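Local coordinates for protein NAD-dependent epimerase/dehydratase (Bacteroides thetaiotaomicron, PDB 3DHN) that probably binds NAD(P) through a Rossmann-type domain and may act as an oxidoreductase or epimerase, at residues E154-F159 / H210-F215; F107-G112 / K139-F144; A113-I118 / F159-A164; E60-C65 / K100-N105; R27-T32 / D203-P208. All coordinates share one frame; numbering follows the deposited sequence.

How the contacts relate
Contacts 1, 2 and 3 crowd round strand 106-110 and its neighbour 156-161. Contact 1 joins strand 156-161 to strand 213-218 by backbone bonds, contact 2 lays helix 135-149 against the end of strand 106-110, and contact 3 folds the following turn onto the end of strand 156-161; Phe159 serves contacts 1 and 3. Contacts 2 and 3 are buried and have no hydrogen bonds between their segments; contact 2 is apolar, while contact 3 also gathers two serine hydroxyls that Arg214 links. Contact 1 grades from a polar, partly exposed start to a buried end of aromatic and aliphatic side chains. Farther out, contact 4 packs two helix ends mainly through small side chains, and contact 5 pairs an aromatic contact with a salt-bridge network.

Contact 1: E154-F159 / H210-F215; sequences EIDWVF and HHQERF
Three backbone hydrogen bonds tie Trp157 and Phe159 to the 210-215 segment: Glu213 N gives to Trp157 O, Phe159 N to Glu213 O, and Phe215 N to Phe159 O, the last at 3.1 Å. Val158 pairs with Glu213 and Phe159 with Arg214 in parallel register, and Arg214 CA adds a C-H...O contact to Phe159 O.

Polar side chains close the start of the pairing. Asp156 OD2 accepts a nearly straight bond (170°) from His211 ND1 at 2.9 Å; it comes in the plane of the imidazole, while the nitrogen stands 34° out of the carboxylate plane on the syn side. Asp156 OD1 takes Gln212 N at 3.1 Å, so both oxygens hold the loop ahead of strand 213-218. Arg106 adds a salt bridge to OD2, which probably keeps the carboxylate charged.

This is the junction of neighbouring parallel strands 156-161 and 213-218 in the mixed sheet of a Rossmann-like domain.

Aromatic and apolar contacts follow. With chi1 at 60°, the Trp157 indole folds over the backbone of Gln212 and Glu213, and Gln212 CA sits 3.7 Å from the centroid of the five-membered ring, a CH-pi contact. Trp157 NE1 is bonded to Glu152 O. On the same face of the sheet as Phe159, Arg214 CG meets the edge of that ring at CD2, 3.7 Å away; the arginine's chain then bends toward a salt bridge with Asp180. Val158 CG1 lies 3.4 Å from Phe215 CE1, at the edge of a ring that also stacks on Phe160.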
# COMPACT_ATOMS: atom_id res chain seq x y z
N GLU A 154 7.12 10.83 13.53
CA GLU A 154 8.35 10.12 13.87
C GLU A 154 8.86 9.13 12.84
O GLU A 154 9.71 8.30 13.14
CB GLU A 154 8.19 9.46 15.24
CG GLU A 154 7.74 10.47 16.32
CD GLU A 154 7.83 9.92 17.73
OE1 GLU A 154 8.94 9.90 18.30
OE2 GLU A 154 6.79 9.51 18.27
N ILE A 155 8.34 9.21 11.62
CA ILE A 155 8.79 8.35 10.53
C ILE A 155 8.36 8.99 9.21
O ILE A 155 7.40 9.75 9.18
CB ILE A 155 8.20 6.92 10.63
CG1 ILE A 155 8.91 6.00 9.62
CG2 ILE A 155 6.69 6.94 10.35
CD1 ILE A 155 8.55 4.53 9.80
N ASP A 156 9.07 8.70 8.13
CA ASP A 156 8.68 9.25 6.84
C ASP A 156 7.73 8.25 6.18
O ASP A 156 8.16 7.29 5.55
CB ASP A 156 9.90 9.50 5.94
CG ASP A 156 9.50 10.01 4.56
OD1 ASP A 156 8.34 10.45 4.40
OD2 ASP A 156 10.35 9.97 3.64
N TRP A 157 6.43 8.48 6.36
CA TRP A 157 5.41 7.59 5.82
C TRP A 157 4.78 8.11 4.54
O TRP A 157 4.79 9.31 4.27
CB TRP A 157 4.29 7.37 6.84
CG TRP A 157 3.59 8.65 7.27
CD1 TRP A 157 3.97 9.51 8.25
CD2 TRP A 157 2.40 9.21 6.68
NE1 TRP A 157 3.10 10.57 8.32
CE2 TRP A 157 2.13 10.42 7.37
CE3 TRP A 157 1.54 8.82 5.65
CZ2 TRP A 157 1.04 11.23 7.06
CZ3 TRP A 157 0.46 9.63 5.33
CH2 TRP A 157 0.21 10.82 6.04
N VAL A 158 4.23 7.20 3.76
CA VAL A 158 3.56 7.53 2.51
C VAL A 158 2.38 6.56 2.40
O VAL A 158 2.56 5.34 2.46
CB VAL A 158 4.49 7.34 1.28
CG1 VAL A 158 3.74 7.67 0.01
CG2 VAL A 158 5.70 8.25 1.40
N PHE A 159 1.18 7.11 2.27
CA PHE A 159 -0.05 6.32 2.14
C PHE A 159 -0.44 6.43 0.66
O PHE A 159 -0.76 7.52 0.18
CB PHE A 159 -1.14 6.94 3.04
CG PHE A 159 -2.38 6.11 3.19
CD1 PHE A 159 -2.35 4.90 3.90
CD2 PHE A 159 -3.60 6.58 2.71
CE1 PHE A 159 -3.54 4.18 4.13
CE2 PHE A 159 -4.79 5.87 2.93
CZ PHE A 159 -4.76 4.66 3.64
N HIS A 210 7.51 11.92 -2.35
CA HIS A 210 6.55 12.22 -1.30
C HIS A 210 7.07 11.92 0.11
O HIS A 210 7.81 10.96 0.32
CB HIS A 210 5.25 11.45 -1.54
CG HIS A 210 4.54 11.85 -2.80
ND1 HIS A 210 4.68 11.15 -3.98
CD2 HIS A 210 3.71 12.88 -3.06
CE1 HIS A 210 3.96 11.74 -4.92
NE2 HIS A 210 3.36 12.80 -4.39
N HIS A 211 6.65 12.76 1.06
CA HIS A 211 7.06 12.60 2.45
C HIS A 211 5.94 12.90 3.44
O HIS A 211 5.34 13.98 3.41
CB HIS A 211 8.25 13.53 2.75
CG HIS A 211 9.39 13.35 1.80
ND1 HIS A 211 10.24 12.27 1.85
CD2 HIS A 211 9.78 14.09 0.73
CE1 HIS A 211 11.11 12.34 0.86
NE2 HIS A 211 10.85 13.44 0.16
N GLN A 212 5.68 11.95 4.33
CA GLN A 212 4.65 12.10 5.35
C GLN A 212 3.35 12.61 4.74
O GLN A 212 2.81 13.64 5.16
CB GLN A 212 5.12 13.07 6.45
CG GLN A 212 6.51 12.75 7.02
CD GLN A 212 6.91 13.66 8.19
OE1 GLN A 212 7.09 13.19 9.31
NE2 GLN A 212 7.03 14.95 7.93
N GLU A 213 2.86 11.90 3.73
CA GLU A 213 1.62 12.31 3.07
C GLU A 213 1.01 11.20 2.20
O GLU A 213 1.61 10.14 1.99
CB GLU A 213 1.88 13.54 2.20
CG GLU A 213 2.75 13.30 0.98
CD GLU A 213 3.31 14.60 0.40
OE1 GLU A 213 2.54 15.56 0.24
OE2 GLU A 213 4.52 14.66 0.10
N ARG A 214 -0.18 11.48 1.69
CA ARG A 214 -0.88 10.54 0.83
C ARG A 214 -0.84 11.04 -0.60
O ARG A 214 -0.81 12.26 -0.83
CB ARG A 214 -2.34 10.41 1.29
CG ARG A 214 -3.24 9.52 0.42
CD ARG A 214 -3.94 10.31 -0.69
NE ARG A 214 -4.94 11.24 -0.17
CZ ARG A 214 -6.12 10.89 0.34
NH1 ARG A 214 -6.49 9.61 0.39
NH2 ARG A 214 -6.94 11.82 0.81
N PHE A 215 -0.81 10.11 -1.56
CA PHE A 215 -0.90 10.48 -2.96
C PHE A 215 -1.76 9.42 -3.64
O PHE A 215 -2.06 8.38 -3.02
CB PHE A 215 0.48 10.68 -3.64
CG PHE A 215 1.24 9.42 -3.95
CD1 PHE A 215 1.85 8.68 -2.94
CD2 PHE A 215 1.43 9.03 -5.27
CE1 PHE A 215 2.64 7.57 -3.25
CE2 PHE A 215 2.21 7.92 -5.59
CZ PHE A 215 2.82 7.19 -4.57

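Contact 2: F107-G112 / K139-F144; sequences FLMVGG and KALGEF
Met109, a selenomethionine, reaches from strand 106-110 to both Leu141 and Phe144 of helix 135-149. Its selenium lies 3.7 Å from Phe144 CE2 and 4.9 Å from the ring centroid, 71° off the ring normal, an oblique Met-aromatic contact. The terminal methyl CE goes on to Leu141 CD1, also at 3.7 Å, the two side chains running alongside one another but pointing oppositely. The other leucine methyl, CD2, rests on the backbone where the strand ends, 3.6 Å from Gly112 N and equally near Gly111 C.

The fully extended Met109 chain, its CG anti to the backbone N (chi1 -173°), carries the selenium from the sheet to the helix. On the helix, Leu141 and Phe144 are three residues apart and therefore face the sheet together. Tyr92 of helix 87-101 touches all three side chains, so two helices and a strand meet here on one side of the Rossmann-like sheet.

Dispersion between polarisable selenium, ring and methyl groups carries the contact, and Leu141 CD2 helps to bury Gly112 N, an amide with no partner in the model.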
# COMPACT_ATOMS: atom_id res chain seq x y z
N PHE A 107 8.56 4.31 5.52
CA PHE A 107 7.47 3.33 5.52
C PHE A 107 6.43 3.69 4.47
O PHE A 107 5.90 4.80 4.48
CB PHE A 107 6.84 3.30 6.92
CG PHE A 107 5.60 2.44 7.03
CD1 PHE A 107 5.68 1.06 6.87
CD2 PHE A 107 4.37 3.01 7.37
CE1 PHE A 107 4.55 0.26 7.04
CE2 PHE A 107 3.24 2.21 7.54
CZ PHE A 107 3.33 0.84 7.37
N LEU A 108 6.15 2.76 3.55
CA LEU A 108 5.15 2.98 2.50
C LEU A 108 4.00 2.00 2.72
O LEU A 108 4.22 0.81 2.93
CB LEU A 108 5.75 2.78 1.11
CG LEU A 108 6.93 3.69 0.74
CD1 LEU A 108 8.25 2.98 1.05
CD2 LEU A 108 6.86 4.04 -0.73
N MSE A 109 2.77 2.50 2.66
CA MSE A 109 1.61 1.66 2.90
C MSE A 109 0.58 1.66 1.77
O MSE A 109 0.30 2.69 1.17
CB MSE A 109 0.93 2.13 4.19
CG MSE A 109 -0.23 1.26 4.69
SE MSE A 109 -1.05 1.98 6.32
CE MSE A 109 -2.61 0.83 6.42
N VAL A 110 0.04 0.49 1.46
CA VAL A 110 -0.99 0.40 0.44
C VAL A 110 -2.25 0.95 1.10
O VAL A 110 -2.72 0.42 2.11
CB VAL A 110 -1.24 -1.07 0.02
CG1 VAL A 110 -2.42 -1.15 -0.95
CG2 VAL A 110 0.02 -1.64 -0.61
N GLY A 111 -2.79 2.03 0.55
CA GLY A 111 -3.99 2.63 1.12
C GLY A 111 -5.26 2.20 0.40
O GLY A 111 -5.29 1.17 -0.26
N GLY A 112 -6.31 3.01 0.55
CA GLY A 112 -7.59 2.72 -0.09
C GLY A 112 -8.12 3.97 -0.78
O GLY A 112 -7.48 5.02 -0.72
N LYS A 139 -14.08 1.93 5.48
CA LYS A 139 -14.12 2.94 6.53
C LYS A 139 -12.95 2.85 7.50
O LYS A 139 -12.40 3.87 7.92
CB LYS A 139 -15.43 2.83 7.32
CG LYS A 139 -16.68 3.31 6.59
CD LYS A 139 -17.52 4.18 7.52
CE LYS A 139 -18.93 4.43 6.98
NZ LYS A 139 -19.93 3.48 7.56
N ALA A 140 -12.59 1.62 7.86
CA ALA A 140 -11.51 1.37 8.80
C ALA A 140 -10.16 1.81 8.24
O ALA A 140 -9.33 2.38 8.96
CB ALA A 140 -11.46 -0.12 9.17
N LEU A 141 -9.94 1.55 6.96
CA LEU A 141 -8.68 1.93 6.34
C LEU A 141 -8.62 3.45 6.22
O LEU A 141 -7.58 4.07 6.46
CB LEU A 141 -8.56 1.29 4.96
CG LEU A 141 -7.26 1.54 4.19
CD1 LEU A 141 -6.05 1.37 5.10
CD2 LEU A 141 -7.20 0.56 3.02
N GLY A 142 -9.75 4.06 5.88
CA GLY A 142 -9.79 5.51 5.75
C GLY A 142 -9.61 6.19 7.08
O GLY A 142 -9.00 7.26 7.17
N GLU A 143 -10.14 5.57 8.13
CA GLU A 143 -10.06 6.13 9.48
C GLU A 143 -8.64 6.05 10.04
O GLU A 143 -8.22 6.92 10.80
CB GLU A 143 -11.03 5.41 10.42
CG GLU A 143 -11.88 6.37 11.23
CD GLU A 143 -13.03 6.96 10.43
OE1 GLU A 143 -14.15 6.39 10.48
OE2 GLU A 143 -12.82 7.98 9.74
N PHE A 144 -7.91 5.01 9.67
CA PHE A 144 -6.54 4.87 10.15
C PHE A 144 -5.69 6.04 9.65
O PHE A 144 -4.96 6.65 10.42
CB PHE A 144 -5.91 3.56 9.66
CG PHE A 144 -4.50 3.38 10.11
CD1 PHE A 144 -4.20 3.22 11.46
CD2 PHE A 144 -3.45 3.43 9.20
CE1 PHE A 144 -2.89 3.10 11.90
CE2 PHE A 144 -2.13 3.31 9.62
CZ PHE A 144 -1.85 3.15 10.97

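Contact 3: A113-I118 / F159-A164; sequences AGSLFI and FFSPAA
Residues 113-116 form a type I beta turn, closed by Leu116 N to Ala113 O at 3.0 Å, and lie against the end of strand 156-161, with Ala113 and Ala164 nearest across the contact at 5.2 Å between CA atoms. Ala113 carries the largest buried area: its CB is wedged against the backbone, 3.7 Å from Pro162 O and as close to Ala164 CA. Leu116 arrives from the other end of the turn. Its CG, anti to its own carbonyl carbon (chi1 -70°), brings CD2 to 3.9 Å from Ser161 CB, and CD1 to 3.7 Å from Pro162 O. Two methyl groups, Ala113 CB and Leu116 CD1, thus rest against that carbonyl oxygen, which has no polar partner in the model.

Ser115 and Ser161 turn their hydroxyls to the same place, but the OG atoms are 4.1 Å apart and do not bond to each other. Arg214 NH1 bridges them by donating to both, and Ser161 OG also bonds to Gly112 O. Ser115 OG approaches the edge of the Phe159 ring, 4.2 Å from CE2.

The turn lies beyond the C-terminal ends of parallel strands 106-110 and 156-161 of the Rossmann-like sheet, the edge where such folds usually place cofactor and substrate. Tyr145 of helix 135-149 touches Ser115 and meets the Phe159 ring, Leu116 touches Arg214 and Thr216 of strand 213-218, and Pro162 packs on Tyr197 of helix 194-206.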
# COMPACT_ATOMS: atom_id res chain seq x y z
N ALA A 113 -9.28 3.87 -1.41
CA ALA A 113 -9.86 5.01 -2.11
C ALA A 113 -10.89 5.74 -1.25
O ALA A 113 -11.32 6.86 -1.58
CB ALA A 113 -10.50 4.56 -3.41
N GLY A 114 -11.28 5.12 -0.15
CA GLY A 114 -12.28 5.71 0.72
C GLY A 114 -12.04 7.14 1.18
O GLY A 114 -12.98 7.94 1.23
N SER A 115 -10.80 7.48 1.52
CA SER A 115 -10.49 8.83 2.00
C SER A 115 -10.28 9.88 0.91
O SER A 115 -10.06 11.05 1.22
CB SER A 115 -9.27 8.80 2.92
OG SER A 115 -8.14 8.23 2.26
N LEU A 116 -10.34 9.46 -0.35
CA LEU A 116 -10.16 10.39 -1.46
C LEU A 116 -11.40 11.26 -1.63
O LEU A 116 -12.51 10.82 -1.34
CB LEU A 116 -9.89 9.61 -2.76
CG LEU A 116 -8.55 8.89 -2.90
CD1 LEU A 116 -8.56 8.01 -4.15
CD2 LEU A 116 -7.41 9.91 -2.97
N PHE A 117 -11.20 12.49 -2.09
CA PHE A 117 -12.31 13.41 -2.32
C PHE A 117 -12.90 13.13 -3.70
O PHE A 117 -12.16 12.88 -4.66
CB PHE A 117 -11.85 14.87 -2.27
CG PHE A 117 -11.58 15.39 -0.89
CD1 PHE A 117 -12.61 15.51 0.04
CD2 PHE A 117 -10.29 15.75 -0.50
CE1 PHE A 117 -12.37 15.98 1.33
CE2 PHE A 117 -10.03 16.21 0.78
CZ PHE A 117 -11.07 16.32 1.70
N ILE A 118 -14.22 13.16 -3.81
CA ILE A 118 -14.89 12.95 -5.09
C ILE A 118 -15.58 14.27 -5.44
O ILE A 118 -16.05 14.48 -6.56
CB ILE A 118 -15.95 11.84 -5.03
CG1 ILE A 118 -17.04 12.20 -4.02
CG2 ILE A 118 -15.28 10.52 -4.66
CD1 ILE A 118 -18.23 11.28 -4.04
N PHE A 159 1.18 7.11 2.27
CA PHE A 159 -0.05 6.32 2.14
C PHE A 159 -0.44 6.43 0.66
O PHE A 159 -0.76 7.52 0.18
CB PHE A 159 -1.14 6.94 3.04
CG PHE A 159 -2.38 6.11 3.19
CD1 PHE A 159 -2.35 4.90 3.90
CD2 PHE A 159 -3.60 6.58 2.71
CE1 PHE A 159 -3.54 4.18 4.13
CE2 PHE A 159 -4.79 5.87 2.93
CZ PHE A 159 -4.76 4.66 3.64
N PHE A 160 -0.41 5.31 -0.06
CA PHE A 160 -0.72 5.34 -1.49
C PHE A 160 -2.15 4.86 -1.81
O PHE A 160 -2.42 3.66 -1.86
CB PHE A 160 0.33 4.50 -2.24
CG PHE A 160 0.32 4.65 -3.75
CD1 PHE A 160 -0.32 5.73 -4.36
CD2 PHE A 160 0.99 3.72 -4.56
CE1 PHE A 160 -0.31 5.87 -5.76
CE2 PHE A 160 1.01 3.85 -5.95
CZ PHE A 160 0.36 4.93 -6.55
N SER A 161 -3.05 5.82 -2.01
CA SER A 161 -4.45 5.53 -2.32
C SER A 161 -4.65 5.11 -3.77
O SER A 161 -4.45 5.92 -4.68
CB SER A 161 -5.33 6.76 -2.07
OG SER A 161 -5.50 7.07 -0.69
N PRO A 162 -5.04 3.85 -4.02
CA PRO A 162 -5.26 3.40 -5.40
C PRO A 162 -6.56 4.01 -5.93
O PRO A 162 -7.28 4.67 -5.18
CB PRO A 162 -5.40 1.89 -5.25
CG PRO A 162 -6.02 1.75 -3.87
CD PRO A 162 -5.22 2.74 -3.07
N ALA A 163 -6.87 3.77 -7.20
CA ALA A 163 -8.11 4.26 -7.80
C ALA A 163 -9.26 3.44 -7.20
O ALA A 163 -9.04 2.34 -6.69
CB ALA A 163 -8.08 4.08 -9.32
N ALA A 164 -10.49 3.96 -7.29
CA ALA A 164 -11.65 3.26 -6.72
C ALA A 164 -11.81 1.82 -7.20
O ALA A 164 -12.26 0.96 -6.43
CB ALA A 164 -12.93 4.05 -6.99

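Contact 4: E60-C65 / K100-N105; sequences EVCEVC and KKAGVN
Cys62 and Ala102 form the centre of a contact between the C-terminal parts of helices 58-65 and 87-101 in the Rossmann-like domain, where the second helix ends in a Schellman motif. Their CA atoms are 5.0 Å apart, a close approach allowed by the small side chains of Cys62 and Ala102. Ala102 CB points into the other helix and lies 3.4 Å from Cys62 O, with Cys65 CB 4.0 Å away, so the methyl rests against the last turn of helix 58-65.

Cys62 carries its sulfur anti to the backbone N (chi1 175°), which swings SG alongside Lys101: it lies 3.7 Å from Lys101 CG. The aliphatic root of the lysine does the touching there, and its chain then bends at chi3 and chi4 and leads the amino group away from the contact.

Cys65, more buried than Cys62 and Ala102, contributes its CB to Ala102 and its carbonyl oxygen to Val104. Gly103, with phi 95°, ends helix 87-101 and bonds through its N to Lys100 O; the chain then leads on to strand 106-110, with the CB of Val104 directed toward helix 58-65. The valine methyl CG1 comes to 3.7 Å from Cys65 O.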
# COMPACT_ATOMS: atom_id res chain seq x y z
N GLU A 60 7.16 -9.21 16.89
CA GLU A 60 7.47 -9.95 15.67
C GLU A 60 7.67 -9.02 14.47
O GLU A 60 8.55 -9.24 13.64
CB GLU A 60 6.39 -11.00 15.38
CG GLU A 60 6.47 -12.22 16.30
CD GLU A 60 5.49 -13.31 15.93
OE1 GLU A 60 5.53 -13.77 14.76
OE2 GLU A 60 4.70 -13.72 16.80
N VAL A 61 6.85 -7.97 14.39
CA VAL A 61 6.99 -7.00 13.30
C VAL A 61 8.33 -6.26 13.44
O VAL A 61 9.03 -6.03 12.46
CB VAL A 61 5.85 -5.96 13.31
CG1 VAL A 61 6.12 -4.89 12.25
CG2 VAL A 61 4.52 -6.64 13.05
N CYS A 62 8.67 -5.89 14.67
CA CYS A 62 9.92 -5.18 14.94
C CYS A 62 11.14 -6.00 14.54
O CYS A 62 12.07 -5.51 13.90
CB CYS A 62 10.02 -4.82 16.43
SG CYS A 62 11.59 -4.07 16.96
N GLU A 63 11.13 -7.27 14.93
CA GLU A 63 12.24 -8.18 14.67
C GLU A 63 12.58 -8.41 13.20
O GLU A 63 13.75 -8.36 12.82
CB GLU A 63 11.97 -9.52 15.36
CG GLU A 63 13.20 -10.40 15.58
CD GLU A 63 14.28 -9.72 16.40
OE1 GLU A 63 13.94 -8.99 17.36
OE2 GLU A 63 15.48 -9.93 16.09
N VAL A 64 11.56 -8.65 12.37
CA VAL A 64 11.79 -8.91 10.95
C VAL A 64 12.18 -7.68 10.13
O VAL A 64 12.76 -7.82 9.05
CB VAL A 64 10.54 -9.57 10.29
CG1 VAL A 64 9.40 -8.56 10.18
CG2 VAL A 64 10.91 -10.11 8.92
N CYS A 65 11.88 -6.49 10.63
CA CYS A 65 12.21 -5.26 9.91
C CYS A 65 13.58 -4.68 10.24
O CYS A 65 14.05 -3.76 9.56
CB CYS A 65 11.13 -4.20 10.16
SG CYS A 65 9.49 -4.64 9.52
N LYS A 100 8.67 1.42 13.40
CA LYS A 100 9.39 2.52 14.05
C LYS A 100 10.34 1.99 15.12
O LYS A 100 11.48 2.45 15.24
CB LYS A 100 8.40 3.51 14.69
CG LYS A 100 7.67 4.40 13.69
CD LYS A 100 6.84 5.47 14.40
CE LYS A 100 5.75 4.86 15.27
NZ LYS A 100 4.88 5.89 15.90
N LYS A 101 9.89 1.02 15.89
CA LYS A 101 10.71 0.46 16.95
C LYS A 101 11.94 -0.27 16.41
O LYS A 101 12.90 -0.50 17.14
CB LYS A 101 9.87 -0.47 17.84
CG LYS A 101 10.64 -1.08 19.01
CD LYS A 101 9.70 -1.71 20.02
CE LYS A 101 8.90 -0.64 20.76
NZ LYS A 101 9.78 0.30 21.52
N ALA A 102 11.90 -0.62 15.13
CA ALA A 102 13.02 -1.32 14.49
C ALA A 102 14.08 -0.34 14.01
O ALA A 102 15.19 -0.74 13.66
CB ALA A 102 12.51 -2.16 13.33
N GLY A 103 13.73 0.94 13.96
CA GLY A 103 14.68 1.95 13.53
C GLY A 103 14.67 2.38 12.07
O GLY A 103 15.53 3.16 11.66
N VAL A 104 13.71 1.90 11.28
CA VAL A 104 13.67 2.28 9.87
C VAL A 104 13.02 3.66 9.74
O VAL A 104 12.08 4.00 10.46
CB VAL A 104 12.90 1.24 9.01
CG1 VAL A 104 13.10 -0.17 9.58
CG2 VAL A 104 11.45 1.61 8.92
N ASN A 105 13.52 4.45 8.80
CA ASN A 105 13.04 5.81 8.60
C ASN A 105 12.04 6.03 7.46
O ASN A 105 11.51 7.13 7.31
CB ASN A 105 14.24 6.74 8.39
CG ASN A 105 15.27 6.63 9.52
OD1 ASN A 105 14.95 6.83 10.69
ND2 ASN A 105 16.51 6.32 9.15

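Contact 5: R27-T32 / D203-P208; sequences RGFEVT and DELEHP
An ionic network and an aromatic contact together join the loop ahead of strand 30-34, where Arg27 and Phe29 sit, to Asp203, Leu205 and Glu206 at the end of helix 194-206. Arg27 reaches Asp203 OD1 with both terminal nitrogens: NH1 at 2.8 Å in a weak bond, and NH2 in a modelled distance of 2.4 Å that is too short to be taken literally. The one oxygen lies at the guanidinium edge, near its plane, while the two flat groups stand 76° apart. A bend at chi3 (71°) turns the guanidinium to the helix; Glu206 OE2 adds a long ion pair with NH2 at 3.8 Å. Arg27 NH1 also has Glu23 and Ala199 O as partners, so several acceptors hold the group.

In this Rossmann-like fold, helix 14-25 ends in a Schellman motif with Gly28 as its C-prime residue, and the chain then enters strand 30-34. Phe29 lies at that entry. Leu205 CD2 sits over one face of its ring, 4.0 Å from the centroid and 15° off the normal, a CH-pi contact. Glu206 CB approaches the ring edge, 4.0 Å from Phe29 CZ, and Val4 touches both Phe29 and Leu205.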
# COMPACT_ATOMS: atom_id res chain seq x y z
N ARG A 27 13.51 -5.06 -10.40
CA ARG A 27 14.25 -3.81 -10.46
C ARG A 27 15.50 -3.76 -9.58
O ARG A 27 16.01 -2.68 -9.26
CB ARG A 27 13.30 -2.63 -10.19
CG ARG A 27 12.34 -2.41 -11.36
CD ARG A 27 11.17 -1.49 -11.03
NE ARG A 27 11.56 -0.09 -10.87
CZ ARG A 27 10.70 0.92 -10.76
NH1 ARG A 27 9.39 0.68 -10.78
NH2 ARG A 27 11.14 2.16 -10.62
N GLY A 28 15.96 -4.94 -9.18
CA GLY A 28 17.19 -5.04 -8.41
C GLY A 28 17.18 -4.92 -6.90
O GLY A 28 18.24 -4.81 -6.30
N PHE A 29 16.00 -4.96 -6.29
CA PHE A 29 15.92 -4.86 -4.84
C PHE A 29 16.05 -6.20 -4.14
O PHE A 29 15.62 -7.23 -4.66
CB PHE A 29 14.60 -4.20 -4.44
CG PHE A 29 14.54 -2.73 -4.74
CD1 PHE A 29 15.06 -1.80 -3.85
CD2 PHE A 29 13.99 -2.28 -5.93
CE1 PHE A 29 15.05 -0.44 -4.15
CE2 PHE A 29 13.97 -0.92 -6.24
CZ PHE A 29 14.50 -0.00 -5.34
N GLU A 30 16.64 -6.17 -2.95
CA GLU A 30 16.79 -7.38 -2.14
C GLU A 30 15.56 -7.35 -1.25
O GLU A 30 15.38 -6.43 -0.45
CB GLU A 30 18.09 -7.31 -1.34
CG GLU A 30 19.28 -6.96 -2.22
CD GLU A 30 20.51 -7.79 -1.92
OE1 GLU A 30 21.26 -7.43 -0.99
OE2 GLU A 30 20.72 -8.80 -2.63
N VAL A 31 14.70 -8.35 -1.39
CA VAL A 31 13.45 -8.35 -0.65
C VAL A 31 13.19 -9.47 0.34
O VAL A 31 13.49 -10.63 0.08
CB VAL A 31 12.25 -8.34 -1.66
CG1 VAL A 31 10.93 -8.09 -0.93
CG2 VAL A 31 12.48 -7.31 -2.74
N THR A 32 12.62 -9.09 1.49
CA THR A 32 12.23 -10.06 2.50
C THR A 32 10.70 -10.00 2.50
O THR A 32 10.10 -9.04 3.00
CB THR A 32 12.75 -9.70 3.90
OG1 THR A 32 14.18 -9.75 3.90
CG2 THR A 32 12.22 -10.70 4.92
N ASP A 203 8.45 3.05 -7.85
CA ASP A 203 9.04 4.30 -8.34
C ASP A 203 9.23 5.25 -7.15
O ASP A 203 10.25 5.94 -7.04
CB ASP A 203 8.13 4.98 -9.36
CG ASP A 203 8.30 4.43 -10.77
OD1 ASP A 203 9.11 3.49 -10.95
OD2 ASP A 203 7.62 4.94 -11.68
N GLU A 204 8.22 5.30 -6.26
CA GLU A 204 8.26 6.16 -5.08
C GLU A 204 9.34 5.67 -4.11
O GLU A 204 9.99 6.45 -3.43
CB GLU A 204 6.89 6.19 -4.40
CG GLU A 204 6.80 7.04 -3.13
CD GLU A 204 7.25 8.49 -3.33
OE1 GLU A 204 7.05 9.04 -4.43
OE2 GLU A 204 7.79 9.08 -2.37
N LEU A 205 9.51 4.36 -4.07
CA LEU A 205 10.52 3.74 -3.21
C LEU A 205 11.92 4.06 -3.73
O LEU A 205 12.81 4.45 -2.97
CB LEU A 205 10.32 2.23 -3.20
CG LEU A 205 11.43 1.40 -2.55
CD1 LEU A 205 11.32 1.47 -1.04
CD2 LEU A 205 11.32 -0.04 -3.03
N GLU A 206 12.12 3.88 -5.03
CA GLU A 206 13.42 4.12 -5.66
C GLU A 206 13.80 5.60 -5.77
O GLU A 206 14.96 5.96 -5.54
CB GLU A 206 13.44 3.45 -7.03
CG GLU A 206 14.79 3.48 -7.74
CD GLU A 206 14.76 2.73 -9.06
OE1 GLU A 206 14.81 1.48 -9.05
OE2 GLU A 206 14.68 3.39 -10.12
N HIS A 207 12.85 6.45 -6.15
CA HIS A 207 13.10 7.88 -6.28
C HIS A 207 12.02 8.67 -5.53
O HIS A 207 11.04 9.11 -6.12
CB HIS A 207 13.09 8.30 -7.75
CG HIS A 207 14.20 7.71 -8.56
ND1 HIS A 207 15.53 7.80 -8.17
CD2 HIS A 207 14.20 7.03 -9.72
CE1 HIS A 207 16.29 7.20 -9.07
NE2 HIS A 207 15.50 6.73 -10.02
N PRO A 208 12.20 8.84 -4.22
CA PRO A 208 11.25 9.56 -3.36
C PRO A 208 10.81 10.95 -3.82
O PRO A 208 11.63 11.83 -4.07
CB PRO A 208 11.97 9.60 -2.02
CG PRO A 208 12.76 8.34 -2.03
CD PRO A 208 13.32 8.31 -3.43